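Local coordinates for ABC transporter, solute-binding protein (Staphylococcus aureus, PDB 6LKG) that binds glucose 6-phosphate in the cleft between its two lobes, probably as the solute receptor of an ABC transporter, at residues 8-13 with 189-194; 33-38 with 134-139. All blocks are in the same frame, centred on the assembly; numbering follows the deposited sequence.

Interaction 1: residues 8-13 with 189-194. With G6P (6-O-phosphono-alpha-D-glucopyranose), chain E.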
ATOM      1  N   PRO B   8     -16.778   8.939  24.207  1.00 25.11           N
ATOM      2  CA  PRO B   8     -17.184   7.715  23.505  1.00 27.79           C
ATOM      3  C   PRO B   8     -17.093   7.821  21.991  1.00 27.58           C
ATOM      4  O   PRO B   8     -17.325   6.817  21.306  1.00 25.54           O
ATOM      5  CB  PRO B   8     -18.638   7.528  23.955  1.00 29.09           C
ATOM      6  CG  PRO B   8     -19.118   8.924  24.212  1.00 30.33           C
ATOM      7  CD  PRO B   8     -17.931   9.691  24.735  1.00 27.37           C
ATOM      8  N   TYR B   9     -16.774   8.998  21.456  1.00 23.56           N
ATOM      9  CA  TYR B   9     -16.635   9.164  20.016  1.00 28.53           C
ATOM     10  C   TYR B   9     -15.512   8.286  19.479  1.00 25.61           C
ATOM     11  O   TYR B   9     -14.534   7.995  20.172  1.00 26.16           O
ATOM     12  CB  TYR B   9     -16.339  10.621  19.667  1.00 25.34           C
ATOM     13  CG  TYR B   9     -17.532  11.546  19.710  1.00 28.62           C
ATOM     14  CD1 TYR B   9     -18.712  11.223  19.056  1.00 26.15           C
ATOM     15  CD2 TYR B   9     -17.468  12.754  20.390  1.00 26.87           C
ATOM     16  CE1 TYR B   9     -19.800  12.075  19.086  1.00 24.28           C
ATOM     17  CE2 TYR B   9     -18.546  13.613  20.423  1.00 29.16           C
ATOM     18  CZ  TYR B   9     -19.709  13.266  19.774  1.00 29.53           C
ATOM     19  OH  TYR B   9     -20.784  14.119  19.809  1.00 31.17           O
ATOM     20  N   GLN B  10     -15.657   7.868  18.226  1.00 26.92           N
ATOM     21  CA  GLN B  10     -14.555   7.217  17.538  1.00 28.00           C
ATOM     22  C   GLN B  10     -13.437   8.224  17.295  1.00 27.92           C
ATOM     23  O   GLN B  10     -13.680   9.414  17.077  1.00 28.87           O
ATOM     24  CB  GLN B  10     -15.025   6.618  16.211  1.00 28.91           C
ATOM     25  CG  GLN B  10     -15.824   5.329  16.355  1.00 33.88           C
ATOM     26  CD  GLN B  10     -15.018   4.196  16.963  1.00 41.14           C
ATOM     27  OE1 GLN B  10     -15.063   3.968  18.173  1.00 48.88           O
ATOM     28  NE2 GLN B  10     -14.281   3.477  16.127  1.00 47.44           N
ATOM     29  N   SER B  11     -12.196   7.733  17.342  1.00 30.19           N
ATOM     30  CA  SER B  11     -11.045   8.612  17.163  1.00 30.95           C
ATOM     31  C   SER B  11     -11.099   9.355  15.834  1.00 32.22           C
ATOM     32  O   SER B  11     -10.682  10.516  15.759  1.00 34.00           O
ATOM     33  CB  SER B  11      -9.750   7.806  17.267  1.00 35.13           C
ATOM     34  OG  SER B  11      -8.616   8.650  17.176  1.00 36.52           O
ATOM     35  N   ASN B  12     -11.622   8.716  14.784  1.00 30.94           N
ATOM     36  CA  ASN B  12     -11.643   9.339  13.464  1.00 31.60           C
ATOM     37  C   ASN B  12     -12.474  10.614  13.427  1.00 33.52           C
ATOM     38  O   ASN B  12     -12.294  11.430  12.517  1.00 34.24           O
ATOM     39  CB  ASN B  12     -12.171   8.347  12.421  1.00 36.83           C
ATOM     40  CG  ASN B  12     -13.624   7.962  12.655  1.00 43.22           C
ATOM     41  OD1 ASN B  12     -14.539   8.748  12.401  1.00 41.44           O
ATOM     42  ND2 ASN B  12     -13.842   6.742  13.129  1.00 41.92           N
ATOM     43  N   LEU B  13     -13.376  10.810  14.389  1.00 31.37           N
ATOM     44  CA  LEU B  13     -14.242  11.982  14.370  1.00 33.80           C
ATOM     45  C   LEU B  13     -13.643  13.171  15.112  1.00 33.68           C
ATOM     46  O   LEU B  13     -13.742  14.307  14.635  1.00 37.46           O
ATOM     47  CB  LEU B  13     -15.611  11.636  14.965  1.00 32.34           C
ATOM     48  CG  LEU B  13     -16.609  12.789  15.096  1.00 36.30           C
ATOM     49  CD1 LEU B  13     -16.921  13.393  13.735  1.00 38.77           C
ATOM     50  CD2 LEU B  13     -17.882  12.320  15.781  1.00 32.33           C
ATOM     51  N   GLU B 189     -25.570   7.433  13.387  1.00 32.23           N
ATOM     52  CA  GLU B 189     -25.408   7.908  12.015  1.00 32.65           C
ATOM     53  C   GLU B 189     -23.939   7.989  11.608  1.00 32.96           C
ATOM     54  O   GLU B 189     -23.554   7.503  10.539  1.00 29.16           O
ATOM     55  CB  GLU B 189     -26.079   9.272  11.853  1.00 29.42           C
ATOM     56  CG  GLU B 189     -26.361   9.659  10.408  1.00 35.52           C
ATOM     57  CD  GLU B 189     -26.868  11.083  10.272  1.00 40.19           C
ATOM     58  OE1 GLU B 189     -26.136  12.022  10.652  1.00 40.44           O
ATOM     59  OE2 GLU B 189     -28.009  11.264   9.796  1.00 41.55           O
ATOM     60  N   GLN B 190     -23.108   8.615  12.443  1.00 33.16           N
ATOM     61  CA  GLN B 190     -21.715   8.838  12.064  1.00 32.81           C
ATOM     62  C   GLN B 190     -20.958   7.524  11.918  1.00 32.32           C
ATOM     63  O   GLN B 190     -20.156   7.360  10.990  1.00 29.98           O
ATOM     64  CB  GLN B 190     -21.031   9.743  13.089  1.00 32.70           C
ATOM     65  CG  GLN B 190     -19.752  10.397  12.587  1.00 39.02           C
ATOM     66  CD  GLN B 190     -18.529   9.521  12.781  1.00 38.89           C
ATOM     67  OE1 GLN B 190     -18.504   8.652  13.655  1.00 39.62           O
ATOM     68  NE2 GLN B 190     -17.506   9.742  11.962  1.00 37.82           N
ATOM     69  N   ASP B 191     -21.200   6.573  12.824  1.00 29.16           N
ATOM     70  CA  ASP B 191     -20.539   5.276  12.730  1.00 27.68           C
ATOM     71  C   ASP B 191     -20.984   4.519  11.485  1.00 30.13           C
ATOM     72  O   ASP B 191     -20.167   3.872  10.820  1.00 31.80           O
ATOM     73  CB  ASP B 191     -20.819   4.453  13.989  1.00 28.40           C
ATOM     74  CG  ASP B 191     -19.582   3.757  14.521  1.00 30.76           C
ATOM     75  OD1 ASP B 191     -18.465   4.089  14.067  1.00 33.81           O
ATOM     76  OD2 ASP B 191     -19.726   2.878  15.397  1.00 33.49           O
ATOM     77  N   ALA B 192     -22.276   4.584  11.159  1.00 27.00           N
ATOM     78  CA  ALA B 192     -22.779   3.902   9.972  1.00 26.72           C
ATOM     79  C   ALA B 192     -22.140   4.449   8.702  1.00 32.04           C
ATOM     80  O   ALA B 192     -21.765   3.682   7.805  1.00 31.62           O
ATOM     81  CB  ALA B 192     -24.300   4.034   9.899  1.00 30.53           C
ATOM     82  N   ARG B 193     -22.000   5.774   8.612  1.00 28.81           N
ATOM     83  CA  ARG B 193     -21.436   6.379   7.411  1.00 37.10           C
ATOM     84  C   ARG B 193     -19.946   6.109   7.270  1.00 34.59           C
ATOM     85  O   ARG B 193     -19.443   6.032   6.143  1.00 33.61           O
ATOM     86  CB  ARG B 193     -21.694   7.880   7.411  1.00 38.28           C
ATOM     87  CG  ARG B 193     -23.135   8.238   7.169  1.00 49.91           C
ATOM     88  CD  ARG B 193     -23.316   9.731   7.185  1.00 56.54           C
ATOM     89  NE  ARG B 193     -24.701  10.107   6.940  1.00 56.87           N
ATOM     90  CZ  ARG B 193     -25.164  11.343   7.070  1.00 60.73           C
ATOM     91  NH1 ARG B 193     -24.344  12.318   7.439  1.00 59.13           N
ATOM     92  NH2 ARG B 193     -26.440  11.607   6.828  1.00 64.46           N
ATOM     93  N   THR B 194     -19.228   5.980   8.387  1.00 30.10           N
ATOM     94  CA  THR B 194     -17.807   5.657   8.314  1.00 32.41           C
ATOM     95  C   THR B 194     -17.582   4.368   7.533  1.00 35.17           C
ATOM     96  O   THR B 194     -16.699   4.299   6.669  1.00 33.79           O
ATOM     97  CB  THR B 194     -17.219   5.542   9.721  1.00 32.86           C
ATOM     98  OG1 THR B 194     -17.153   6.841  10.321  1.00 35.51           O
ATOM     99  CG2 THR B 194     -15.821   4.936   9.678  1.00 34.74           C
TER
HETATM  100  C1  G6P E 401     -24.091   7.655  20.559  1.00 32.30           C
HETATM  101  C2  G6P E 401     -23.754   9.170  20.586  1.00 31.93           C
HETATM  102  C3  G6P E 401     -22.336   9.521  20.327  1.00 29.22           C
HETATM  103  C4  G6P E 401     -21.434   8.560  20.962  1.00 29.50           C
HETATM  104  C5  G6P E 401     -21.607   7.186  20.318  1.00 30.85           C
HETATM  105  C6  G6P E 401     -20.716   6.201  21.010  1.00 25.71           C
HETATM  106  O1  G6P E 401     -25.041   7.414  19.568  1.00 35.85           O
HETATM  107  O2  G6P E 401     -24.588   9.852  19.635  1.00 31.52           O
HETATM  108  O3  G6P E 401     -22.067  10.873  20.906  1.00 29.63           O
HETATM  109  O4  G6P E 401     -20.064   8.998  20.783  1.00 31.21           O
HETATM  110  O5  G6P E 401     -22.997   6.682  20.386  1.00 34.14           O
HETATM  111  O6  G6P E 401     -21.095   6.117  22.368  1.00 30.52           O
HETATM  112  P   G6P E 401     -21.541   4.612  23.004  1.00 28.12           P
HETATM  113  O1P G6P E 401     -21.737   4.761  24.505  1.00 32.80           O
HETATM  114  O2P G6P E 401     -22.853   4.125  22.355  1.00 27.25           O
HETATM  115  O3P G6P E 401     -20.464   3.626  22.751  1.00 27.66           O
HETATM  116  O   HOH W   1     -17.971   8.420  16.662  1.00 27.51           O
HETATM  117  O   HOH W   2     -17.175   6.132  13.227  1.00 36.71           O
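Asn12 and Gln190 share the one direct hydrogen bond across this contact, beside a water that does most of the joining. Gln190 NE2 donates to Asn12 OD1 at 3.2 Å, fairly straight at 158° and in the Asn12 carbonyl plane; the two chains run antiparallel past one another, amide planes 31° apart. Gln190 CG is anti to the backbone N (chi1 -161°) and the chain then bends at chi2, which carries the amide across Leu13, whose CB lies 4.0 Å from Gln190 NE2. The water is held by three firm bonds, donating to Asp191 OD1 (2.6 Å) and Gln190 OE1 and accepting from Thr194 OG1, and by a weak one from Asn12 ND2. A second water accepts from Gln10 N at 2.8 Å and donates to the same Gln190 OE1. Asp191 OD2 is held by Ser171, so its carboxylate is gripped at both oxygens. Beyond the contact, Tyr9 and Pro8 run on to the sugar phosphate, Tyr9 CD1 coming within 3.1 Å of its O4. With so much of the bonding relayed by water, the start of helix 11-25 meets helix 189-197 through a polar, hydrated seam, consistent with lobes that close upon a ligand.

Interaction 2: residues 33-38 with 134-139. With G6P (6-O-phosphono-alpha-D-glucopyranose), chain E.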
ATOM      1  N   HIS B  33     -11.094   6.758  25.592  1.00 27.35           N
ATOM      2  CA  HIS B  33     -12.198   6.232  24.813  1.00 31.59           C
ATOM      3  C   HIS B  33     -12.868   5.119  25.606  1.00 31.16           C
ATOM      4  O   HIS B  33     -12.260   4.502  26.486  1.00 30.20           O
ATOM      5  CB  HIS B  33     -11.718   5.710  23.459  1.00 29.27           C
ATOM      6  CG  HIS B  33     -11.306   6.786  22.499  1.00 31.53           C
ATOM      7  ND1 HIS B  33     -12.206   7.623  21.874  1.00 34.71           N
ATOM      8  CD2 HIS B  33     -10.077   7.179  22.086  1.00 35.22           C
ATOM      9  CE1 HIS B  33     -11.550   8.469  21.099  1.00 35.71           C
ATOM     10  NE2 HIS B  33     -10.256   8.223  21.213  1.00 29.88           N
ATOM     11  N   GLY B  34     -14.136   4.891  25.311  1.00 30.65           N
ATOM     12  CA  GLY B  34     -14.883   3.832  25.958  1.00 32.52           C
ATOM     13  C   GLY B  34     -16.361   4.092  25.825  1.00 31.15           C
ATOM     14  O   GLY B  34     -16.795   5.149  25.367  1.00 28.58           O
ATOM     15  N   SER B  35     -17.138   3.095  26.227  1.00 27.93           N
ATOM     16  CA  SER B  35     -18.578   3.278  26.252  1.00 32.02           C
ATOM     17  C   SER B  35     -18.938   4.435  27.179  1.00 29.69           C
ATOM     18  O   SER B  35     -18.244   4.709  28.162  1.00 30.13           O
ATOM     19  CB  SER B  35     -19.264   1.988  26.693  1.00 30.17           C
ATOM     20  OG  SER B  35     -18.888   0.914  25.848  1.00 30.51           O
ATOM     21  N   THR B  36     -20.031   5.128  26.843  1.00 26.77           N
ATOM     22  CA  THR B  36     -20.381   6.359  27.549  1.00 30.55           C
ATOM     23  C   THR B  36     -20.513   6.122  29.050  1.00 30.82           C
ATOM     24  O   THR B  36     -19.889   6.819  29.858  1.00 29.78           O
ATOM     25  CB  THR B  36     -21.678   6.947  26.990  1.00 30.52           C
ATOM     26  OG1 THR B  36     -21.519   7.237  25.595  1.00 28.21           O
ATOM     27  CG2 THR B  36     -22.041   8.231  27.729  1.00 32.01           C
ATOM     28  N   GLN B  37     -21.329   5.140  29.442  1.00 32.81           N
ATOM     29  CA  GLN B  37     -21.578   4.918  30.862  1.00 34.31           C
ATOM     30  C   GLN B  37     -20.376   4.293  31.557  1.00 33.69           C
ATOM     31  O   GLN B  37     -20.194   4.483  32.765  1.00 30.40           O
ATOM     32  CB  GLN B  37     -22.819   4.045  31.045  1.00 31.28           C
ATOM     33  CG  GLN B  37     -24.102   4.706  30.574  1.00 29.95           C
ATOM     34  CD  GLN B  37     -24.368   6.025  31.272  1.00 37.36           C
ATOM     35  OE1 GLN B  37     -24.209   6.143  32.486  1.00 34.05           O
ATOM     36  NE2 GLN B  37     -24.770   7.030  30.503  1.00 36.62           N
ATOM     37  N   VAL B  38     -19.551   3.544  30.822  1.00 29.63           N
ATOM     38  CA  VAL B  38     -18.320   3.018  31.404  1.00 29.69           C
ATOM     39  C   VAL B  38     -17.365   4.156  31.737  1.00 34.03           C
ATOM     40  O   VAL B  38     -16.747   4.173  32.808  1.00 31.72           O
ATOM     41  CB  VAL B  38     -17.674   1.992  30.456  1.00 33.75           C
ATOM     42  CG1 VAL B  38     -16.302   1.575  30.973  1.00 33.95           C
ATOM     43  CG2 VAL B  38     -18.577   0.778  30.297  1.00 32.68           C
ATOM     44  N   PRO B 134     -27.349  -1.747  26.546  1.00 26.11           N
ATOM     45  CA  PRO B 134     -28.012  -0.503  26.973  1.00 30.31           C
ATOM     46  C   PRO B 134     -27.556  -0.009  28.333  1.00 27.06           C
ATOM     47  O   PRO B 134     -27.730   1.180  28.628  1.00 27.22           O
ATOM     48  CB  PRO B 134     -29.502  -0.881  26.990  1.00 33.27           C
ATOM     49  CG  PRO B 134     -29.597  -2.169  26.216  1.00 31.24           C
ATOM     50  CD  PRO B 134     -28.296  -2.866  26.422  1.00 31.03           C
ATOM     51  N   ASN B 135     -26.983  -0.873  29.169  1.00 28.83           N
ATOM     52  CA  ASN B 135     -26.536  -0.447  30.488  1.00 34.84           C
ATOM     53  C   ASN B 135     -25.250   0.366  30.437  1.00 35.10           C
ATOM     54  O   ASN B 135     -25.004   1.166  31.345  1.00 33.37           O
ATOM     55  CB  ASN B 135     -26.336  -1.664  31.396  1.00 33.92           C
ATOM     56  CG  ASN B 135     -27.611  -2.462  31.591  1.00 41.13           C
ATOM     57  OD1 ASN B 135     -28.631  -1.927  32.024  1.00 39.21           O
ATOM     58  ND2 ASN B 135     -27.558  -3.749  31.268  1.00 40.36           N
ATOM     59  N   THR B 136     -24.434   0.195  29.394  1.00 31.93           N
ATOM     60  CA  THR B 136     -23.123   0.821  29.337  1.00 32.49           C
ATOM     61  C   THR B 136     -22.938   1.807  28.192  1.00 30.81           C
ATOM     62  O   THR B 136     -21.961   2.563  28.213  1.00 29.19           O
ATOM     63  CB  THR B 136     -22.025  -0.252  29.236  1.00 34.08           C
ATOM     64  OG1 THR B 136     -22.237  -1.043  28.062  1.00 31.04           O
ATOM     65  CG2 THR B 136     -22.043  -1.156  30.464  1.00 34.03           C
ATOM     66  N   THR B 137     -23.834   1.834  27.204  1.00 30.71           N
ATOM     67  CA  THR B 137     -23.647   2.641  26.006  1.00 30.32           C
ATOM     68  C   THR B 137     -24.771   3.653  25.840  1.00 31.38           C
ATOM     69  O   THR B 137     -25.903   3.434  26.283  1.00 32.74           O
ATOM     70  CB  THR B 137     -23.583   1.770  24.741  1.00 31.42           C
ATOM     71  OG1 THR B 137     -24.868   1.185  24.497  1.00 30.59           O
ATOM     72  CG2 THR B 137     -22.543   0.671  24.887  1.00 29.70           C
ATOM     73  N   THR B 138     -24.447   4.769  25.183  1.00 30.37           N
ATOM     74  CA  THR B 138     -25.483   5.712  24.775  1.00 28.76           C
ATOM     75  C   THR B 138     -26.373   5.113  23.692  1.00 32.24           C
ATOM     76  O   THR B 138     -27.602   5.237  23.748  1.00 31.16           O
ATOM     77  CB  THR B 138     -24.849   7.010  24.271  1.00 29.16           C
ATOM     78  OG1 THR B 138     -24.272   7.732  25.365  1.00 30.40           O
ATOM     79  CG2 THR B 138     -25.892   7.884  23.598  1.00 28.75           C
ATOM     80  N   THR B 139     -25.768   4.446  22.707  1.00 26.97           N
ATOM     81  CA  THR B 139     -26.519   3.992  21.540  1.00 29.16           C
ATOM     82  C   THR B 139     -27.527   2.913  21.913  1.00 25.78           C
ATOM     83  O   THR B 139     -28.698   2.982  21.520  1.00 26.76           O
ATOM     84  CB  THR B 139     -25.555   3.484  20.466  1.00 30.61           C
ATOM     85  OG1 THR B 139     -24.625   4.522  20.137  1.00 28.55           O
ATOM     86  CG2 THR B 139     -26.315   3.077  19.211  1.00 28.54           C
TER
HETATM   87  C1  G6P E 401     -24.091   7.655  20.559  1.00 32.30           C
HETATM   88  C2  G6P E 401     -23.754   9.170  20.586  1.00 31.93           C
HETATM   89  C3  G6P E 401     -22.336   9.521  20.327  1.00 29.22           C
HETATM   90  C4  G6P E 401     -21.434   8.560  20.962  1.00 29.50           C
HETATM   91  C5  G6P E 401     -21.607   7.186  20.318  1.00 30.85           C
HETATM   92  C6  G6P E 401     -20.716   6.201  21.010  1.00 25.71           C
HETATM   93  O1  G6P E 401     -25.041   7.414  19.568  1.00 35.85           O
HETATM   94  O2  G6P E 401     -24.588   9.852  19.635  1.00 31.52           O
HETATM   95  O3  G6P E 401     -22.067  10.873  20.906  1.00 29.63           O
HETATM   96  O4  G6P E 401     -20.064   8.998  20.783  1.00 31.21           O
HETATM   97  O5  G6P E 401     -22.997   6.682  20.386  1.00 34.14           O
HETATM   98  O6  G6P E 401     -21.095   6.117  22.368  1.00 30.52           O
HETATM   99  P   G6P E 401     -21.541   4.612  23.004  1.00 28.12           P
HETATM  100  O1P G6P E 401     -21.737   4.761  24.505  1.00 32.80           O
HETATM  101  O2P G6P E 401     -22.853   4.125  22.355  1.00 27.25           O
HETATM  102  O3P G6P E 401     -20.464   3.626  22.751  1.00 27.66           O
HETATM  103  O   HOH W   3     -19.780  -1.616  26.926  1.00 41.19           O
HETATM  104  O   HOH W   4     -25.571   7.361  27.820  1.00 36.45           O
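Thr36 and Thr138 bring their hydroxyls together beside the phosphate of glucose 6-phosphate, OG1 to OG1 2.8 Å, the side chains crossing at a slant. Both take the same rotamer, with OG1 anti to the carbonyl carbon and CG2 anti to the backbone N (chi1 -60° in Thr36, -71° in Thr138). For Thr36 this keeps the hydroxyl beside its own N-H, and both donate to phosphate oxygen O1P, OG1 at 2.7 Å. Thr138 N gives O1P a third bond from the other segment (2.8 Å, 163°), while its CG2 rests against sugar carbon C1. Thr139 repeats the rotamer, and its N and OG1 both donate to O2P. Thr137 differs. It is the N-cap of helix 138-151: its OG1, wedged between backbone N and carbonyl carbon, is hydrogen-bonded to Gly140 N ahead and to Asn133 O behind, leaving CG2 3.8 Å from Ser35 OG. Away from the ligand, Gln37 N donates to Thr136 O at 2.9 Å, the N lying well above the carbonyl plane, and Val38 CG2 runs alongside Thr136 CB. The bent Gln37 chain takes NE2 to Thr63 O and to a water shared with Thr138 OG1. Helices 36-45 and 138-151 thus both begin at the phosphate with N-H groups directed at it; these donors and the helix dipoles probably stabilise its negative charge without any arginine or lysine from these segments.

From the N terminus, strand 3-7 runs into residues 8-13 at the start of helix 11-25, and strand 29-33 then delivers 33-38 to helix 36-45. Interaction 2 closes the shorter loop, when the chain leaves strand 129-132 and enters helix 138-151 through 134-139. Interaction 1 closes the longer one at helix 189-197, after strand 184-188, so the second loop lies wholly within the first and the two do not cross. Each contact joins the early strand-helix units to the later ones, and both touch glucose 6-phosphate, interaction 2 at its phosphate. They also meet directly: Tyr9 O approaches His33 ND1 at 2.9 Å, and Pro8 CG packs on Thr36 OG1.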